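Local coordinates for flagellar protein FlgA (Thermotoga maritima, PDB 3FRN), which is a periplasmic flagellar protein, probably a chaperone that assists assembly of the P-ring of the flagellar basal body, at residues 145-156 / 188-199. Residues are numbered along the deposited sequence; the frame is centred on the assembly and turned at random.
Sequences VVVLKRNINVGD and ISRRYLKEGTVL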
loop_
_atom_site.group_PDB
_atom_site.type_symbol
_atom_site.label_atom_id
_atom_site.label_comp_id
_atom_site.label_asym_id
_atom_site.label_seq_id
_atom_site.Cartn_x
_atom_site.Cartn_y
_atom_site.Cartn_z
ATOM N N VAL A 145 7.929 -2.445 4.882
ATOM C CA VAL A 145 7.008 -3.063 5.831
ATOM C C VAL A 145 7.677 -4.183 6.637
ATOM O O VAL A 145 8.736 -4.680 6.268
ATOM C CB VAL A 145 5.728 -3.600 5.137
ATOM C CG1 VAL A 145 4.948 -2.468 4.478
ATOM C CG2 VAL A 145 6.078 -4.675 4.137
ATOM N N VAL A 146 7.040 -4.567 7.739
ATOM C CA VAL A 146 7.552 -5.597 8.631
ATOM C C VAL A 146 7.144 -6.985 8.135
ATOM O O VAL A 146 5.958 -7.284 7.994
ATOM C CB VAL A 146 7.069 -5.351 10.086
ATOM C CG1 VAL A 146 7.290 -6.571 10.954
ATOM C CG2 VAL A 146 7.779 -4.142 10.680
ATOM N N VAL A 147 8.142 -7.823 7.864
ATOM C CA VAL A 147 7.926 -9.159 7.311
ATOM C C VAL A 147 8.563 -10.199 8.238
ATOM O O VAL A 147 9.627 -9.955 8.808
ATOM C CB VAL A 147 8.502 -9.259 5.863
ATOM C CG1 VAL A 147 8.574 -10.703 5.370
ATOM C CG2 VAL A 147 7.675 -8.417 4.897
ATOM N N LEU A 148 7.907 -11.347 8.392
ATOM C CA LEU A 148 8.406 -12.426 9.256
ATOM C C LEU A 148 9.698 -13.103 8.787
ATOM O O LEU A 148 9.817 -13.510 7.625
ATOM C CB LEU A 148 7.316 -13.477 9.478
ATOM C CG LEU A 148 6.202 -13.082 10.457
ATOM C CD1 LEU A 148 5.251 -14.239 10.651
ATOM C CD2 LEU A 148 6.768 -12.643 11.803
ATOM N N LYS A 149 10.660 -13.211 9.707
ATOM C CA LYS A 149 11.887 -13.993 9.493
ATOM C C LYS A 149 11.660 -15.477 9.756
ATOM O O LYS A 149 12.357 -16.316 9.199
ATOM C CB LYS A 149 13.019 -13.523 10.418
ATOM C CG LYS A 149 13.746 -12.272 9.971
ATOM C CD LYS A 149 14.392 -11.574 11.157
ATOM C CE LYS A 149 15.835 -11.943 11.345
ATOM N NZ LYS A 149 16.419 -11.126 12.446
ATOM N N ARG A 150 10.697 -15.793 10.619
ATOM C CA ARG A 150 10.460 -17.177 11.025
ATOM C C ARG A 150 8.992 -17.442 11.342
ATOM O O ARG A 150 8.213 -16.507 11.525
ATOM C CB ARG A 150 11.343 -17.529 12.228
ATOM C CG ARG A 150 11.141 -16.619 13.428
ATOM C CD ARG A 150 12.351 -16.615 14.365
ATOM N NE ARG A 150 12.722 -17.940 14.870
ATOM C CZ ARG A 150 12.067 -18.615 15.817
ATOM N NH1 ARG A 150 10.963 -18.115 16.375
ATOM N NH2 ARG A 150 12.513 -19.808 16.200
ATOM N N ASN A 151 8.626 -18.722 11.399
ATOM C CA ASN A 151 7.262 -19.134 11.733
ATOM C C ASN A 151 6.907 -18.806 13.171
ATOM O O ASN A 151 7.734 -18.943 14.073
ATOM C CB ASN A 151 7.066 -20.633 11.495
ATOM C CG ASN A 151 7.338 -21.039 10.061
ATOM O OD1 ASN A 151 7.596 -20.197 9.200
ATOM N ND2 ASN A 151 7.286 -22.339 9.799
ATOM N N ILE A 152 5.675 -18.357 13.376
ATOM C CA ILE A 152 5.193 -18.002 14.703
ATOM C C ILE A 152 3.813 -18.618 14.937
ATOM O O ILE A 152 3.094 -18.915 13.982
ATOM C CB ILE A 152 5.128 -16.468 14.899
ATOM C CG1 ILE A 152 4.142 -15.846 13.907
ATOM C CG2 ILE A 152 6.531 -15.840 14.772
ATOM C CD1 ILE A 152 3.749 -14.458 14.242
ATOM N N ASN A 153 3.455 -18.809 16.203
ATOM C CA ASN A 153 2.226 -19.511 16.555
ATOM C C ASN A 153 1.245 -18.588 17.282
ATOM O O ASN A 153 1.596 -17.464 17.662
ATOM C CB ASN A 153 2.562 -20.752 17.401
ATOM C CG ASN A 153 1.537 -21.885 17.252
ATOM O OD1 ASN A 153 0.520 -21.751 16.568
ATOM N ND2 ASN A 153 1.808 -23.007 17.915
ATOM N N VAL A 154 0.011 -19.062 17.436
ATOM C CA VAL A 154 -1.011 -18.380 18.220
ATOM C C VAL A 154 -0.459 -18.165 19.622
ATOM O O VAL A 154 0.024 -19.102 20.257
ATOM C CB VAL A 154 -2.302 -19.236 18.305
ATOM C CG1 VAL A 154 -3.372 -18.552 19.143
ATOM C CG2 VAL A 154 -2.831 -19.544 16.919
ATOM N N GLY A 155 -0.494 -16.921 20.089
ATOM C CA GLY A 155 -0.039 -16.611 21.442
ATOM C C GLY A 155 1.424 -16.226 21.574
ATOM O O GLY A 155 1.847 -15.773 22.633
ATOM N N ASP A 156 2.202 -16.401 20.510
ATOM C CA ASP A 156 3.605 -15.996 20.538
ATOM C C ASP A 156 3.768 -14.476 20.626
ATOM O O ASP A 156 3.086 -13.738 19.939
ATOM C CB ASP A 156 4.354 -16.544 19.315
ATOM C CG ASP A 156 4.699 -18.027 19.449
ATOM O OD1 ASP A 156 4.454 -18.606 20.536
ATOM O OD2 ASP A 156 5.221 -18.612 18.469
ATOM N N ILE A 188 1.192 -9.748 20.462
ATOM C CA ILE A 188 0.915 -11.171 20.575
ATOM C C ILE A 188 0.205 -11.633 19.300
ATOM O O ILE A 188 -0.812 -11.070 18.920
ATOM C CB ILE A 188 0.065 -11.449 21.854
ATOM C CG1 ILE A 188 0.903 -11.153 23.103
ATOM C CG2 ILE A 188 -0.452 -12.882 21.890
ATOM C CD1 ILE A 188 0.110 -11.065 24.371
ATOM N N SER A 189 0.759 -12.643 18.644
ATOM C CA SER A 189 0.174 -13.199 17.432
ATOM C C SER A 189 -1.191 -13.846 17.679
ATOM O O SER A 189 -1.357 -14.634 18.606
ATOM C CB SER A 189 1.110 -14.239 16.833
ATOM O OG SER A 189 0.604 -14.700 15.590
ATOM N N ARG A 190 -2.164 -13.519 16.835
ATOM C CA ARG A 190 -3.478 -14.143 16.924
ATOM C C ARG A 190 -3.498 -15.435 16.116
ATOM O O ARG A 190 -4.464 -16.196 16.172
ATOM C CB ARG A 190 -4.576 -13.193 16.429
ATOM C CG ARG A 190 -4.705 -11.891 17.222
ATOM C CD ARG A 190 -5.700 -10.937 16.578
ATOM N NE ARG A 190 -7.027 -11.064 17.169
ATOM C CZ ARG A 190 -7.626 -10.112 17.882
ATOM N NH1 ARG A 190 -8.834 -10.322 18.385
ATOM N NH2 ARG A 190 -7.026 -8.946 18.087
ATOM N N ARG A 191 -2.438 -15.677 15.350
ATOM C CA ARG A 191 -2.407 -16.843 14.464
ATOM C C ARG A 191 -1.049 -17.514 14.244
ATOM O O ARG A 191 0.012 -16.981 14.603
ATOM C CB ARG A 191 -3.081 -16.548 13.109
ATOM C CG ARG A 191 -2.975 -15.129 12.602
ATOM C CD ARG A 191 -3.986 -14.903 11.488
ATOM N NE ARG A 191 -5.340 -15.243 11.924
ATOM C CZ ARG A 191 -6.205 -14.377 12.447
ATOM N NH1 ARG A 191 -5.874 -13.099 12.600
ATOM N NH2 ARG A 191 -7.410 -14.789 12.818
ATOM N N TYR A 192 -1.116 -18.707 13.660
ATOM C CA TYR A 192 0.058 -19.365 13.136
ATOM C C TYR A 192 0.376 -18.788 11.758
ATOM O O TYR A 192 -0.386 -18.955 10.800
ATOM C CB TYR A 192 -0.152 -20.880 13.062
ATOM C CG TYR A 192 0.963 -21.615 12.351
ATOM C CD1 TYR A 192 0.818 -22.027 11.029
ATOM C CD2 TYR A 192 2.163 -21.895 13.000
ATOM C CE1 TYR A 192 1.836 -22.701 10.371
ATOM C CE2 TYR A 192 3.190 -22.565 12.351
ATOM C CZ TYR A 192 3.019 -22.966 11.037
ATOM O OH TYR A 192 4.029 -23.636 10.389
ATOM N N LEU A 193 1.510 -18.107 11.671
ATOM C CA LEU A 193 1.954 -17.493 10.430
ATOM C C LEU A 193 3.279 -18.116 10.012
ATOM O O LEU A 193 4.068 -18.535 10.859
ATOM C CB LEU A 193 2.105 -15.978 10.625
ATOM C CG LEU A 193 0.945 -14.998 10.408
ATOM C CD1 LEU A 193 -0.366 -15.677 10.026
ATOM C CD2 LEU A 193 0.760 -14.093 11.625
ATOM N N LYS A 194 3.510 -18.200 8.706
ATOM C CA LYS A 194 4.748 -18.755 8.184
ATOM C C LYS A 194 5.691 -17.616 7.831
ATOM O O LYS A 194 5.253 -16.493 7.626
ATOM C CB LYS A 194 4.473 -19.626 6.949
ATOM C CG LYS A 194 3.690 -20.917 7.218
ATOM C CD LYS A 194 4.607 -22.106 7.463
ATOM C CE LYS A 194 4.931 -22.859 6.179
ATOM N NZ LYS A 194 5.603 -24.171 6.446
ATOM N N GLU A 195 6.986 -17.911 7.764
ATOM C CA GLU A 195 7.998 -16.952 7.321
ATOM C C GLU A 195 7.603 -16.327 5.974
ATOM O O GLU A 195 7.007 -16.990 5.122
ATOM C CB GLU A 195 9.358 -17.664 7.220
ATOM C CG GLU A 195 10.489 -16.846 6.600
ATOM C CD GLU A 195 11.650 -17.703 6.103
ATOM O OE1 GLU A 195 12.591 -17.127 5.516
ATOM O OE2 GLU A 195 11.626 -18.942 6.290
ATOM N N GLY A 196 7.914 -15.046 5.792
ATOM C CA GLY A 196 7.590 -14.344 4.550
ATOM C C GLY A 196 6.281 -13.577 4.617
ATOM O O GLY A 196 5.984 -12.759 3.747
ATOM N N THR A 197 5.498 -13.848 5.656
ATOM C CA THR A 197 4.213 -13.200 5.852
ATOM C C THR A 197 4.398 -11.747 6.273
ATOM O O THR A 197 5.020 -11.462 7.300
ATOM C CB THR A 197 3.355 -13.957 6.901
ATOM O OG1 THR A 197 3.099 -15.291 6.438
ATOM C CG2 THR A 197 2.033 -13.258 7.137
ATOM N N VAL A 198 3.860 -10.846 5.451
ATOM C CA VAL A 198 3.767 -9.419 5.764
ATOM C C VAL A 198 2.820 -9.264 6.927
ATOM O O VAL A 198 1.659 -9.678 6.843
ATOM C CB VAL A 198 3.197 -8.608 4.584
ATOM C CG1 VAL A 198 3.031 -7.133 4.965
ATOM C CG2 VAL A 198 4.079 -8.761 3.354
ATOM N N LEU A 199 3.320 -8.674 8.007
ATOM C CA LEU A 199 2.563 -8.557 9.238
ATOM C C LEU A 199 1.539 -7.462 9.057
ATOM O O LEU A 199 1.842 -6.431 8.475
ATOM C CB LEU A 199 3.503 -8.248 10.411
ATOM C CG LEU A 199 3.481 -9.240 11.577
ATOM C CD1 LEU A 199 3.163 -10.636 11.089
ATOM C CD2 LEU A 199 4.813 -9.260 12.303
#
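The Tyr192 and Asn151 side chains cross at a slant, ring and amide planes turned 77° from each other, with Tyr192 OH 3.6 Å from Asn151 ND2. Ile152 O and Asn153 OD1 also approach the ring at a slant, near CD2. The aliphatic chain of Lys194 runs beside Asn151 in the same direction, its CD close to ND2, while on the other branch of the amide OD1 accepts a hydrogen bond from Glu195 N at 2.8 Å.

The contact joins two turn-bearing segments of the SAF domain, an arrangement consistent with the beta-clip fold of this family. Each segment contains a type II turn, Asn153 to Asp156 and Lys194 to Thr197, bonded to the other segment in the same way. Gly196 N and Thr197 O pair with Leu148 O and N; Gly155 N and Asp156 O pair with Ser189 O and N, the Gly155 N to Ser189 O bond being 2.9 Å. Both glycines have positive phi, where a side chain would press on the preceding carbonyl O, which accounts for glycine at both turns. Just ahead of the two turns, Ile152 and Leu193 form an antiparallel hydrogen-bonded pair.

Leu148 crosses Leu193 and Leu199 at about right angles. Its CD1 branch lies 3.6 Å from Leu193 CB, whereas CD2 faces Leu199 CD2. The apolar contact continues through Val146 CG1, 3.9 Å from Leu199 CD2, and both of these residues also touch Val184 of helix 181-184. The extended Glu195 chain, exposed to solvent, passes its CG 3.2 Å from Lys149 O.

Ile152 CG1 sits between its own backbone N and carbonyl carbon (chi1 62°), which carries CD1 to within 3.4 Å of Ser189 OG. That hydroxyl is held in turn by Arg191 O, to which Ser189 OG donates a 2.6 Å bond in the carbonyl plane, on a lone pair.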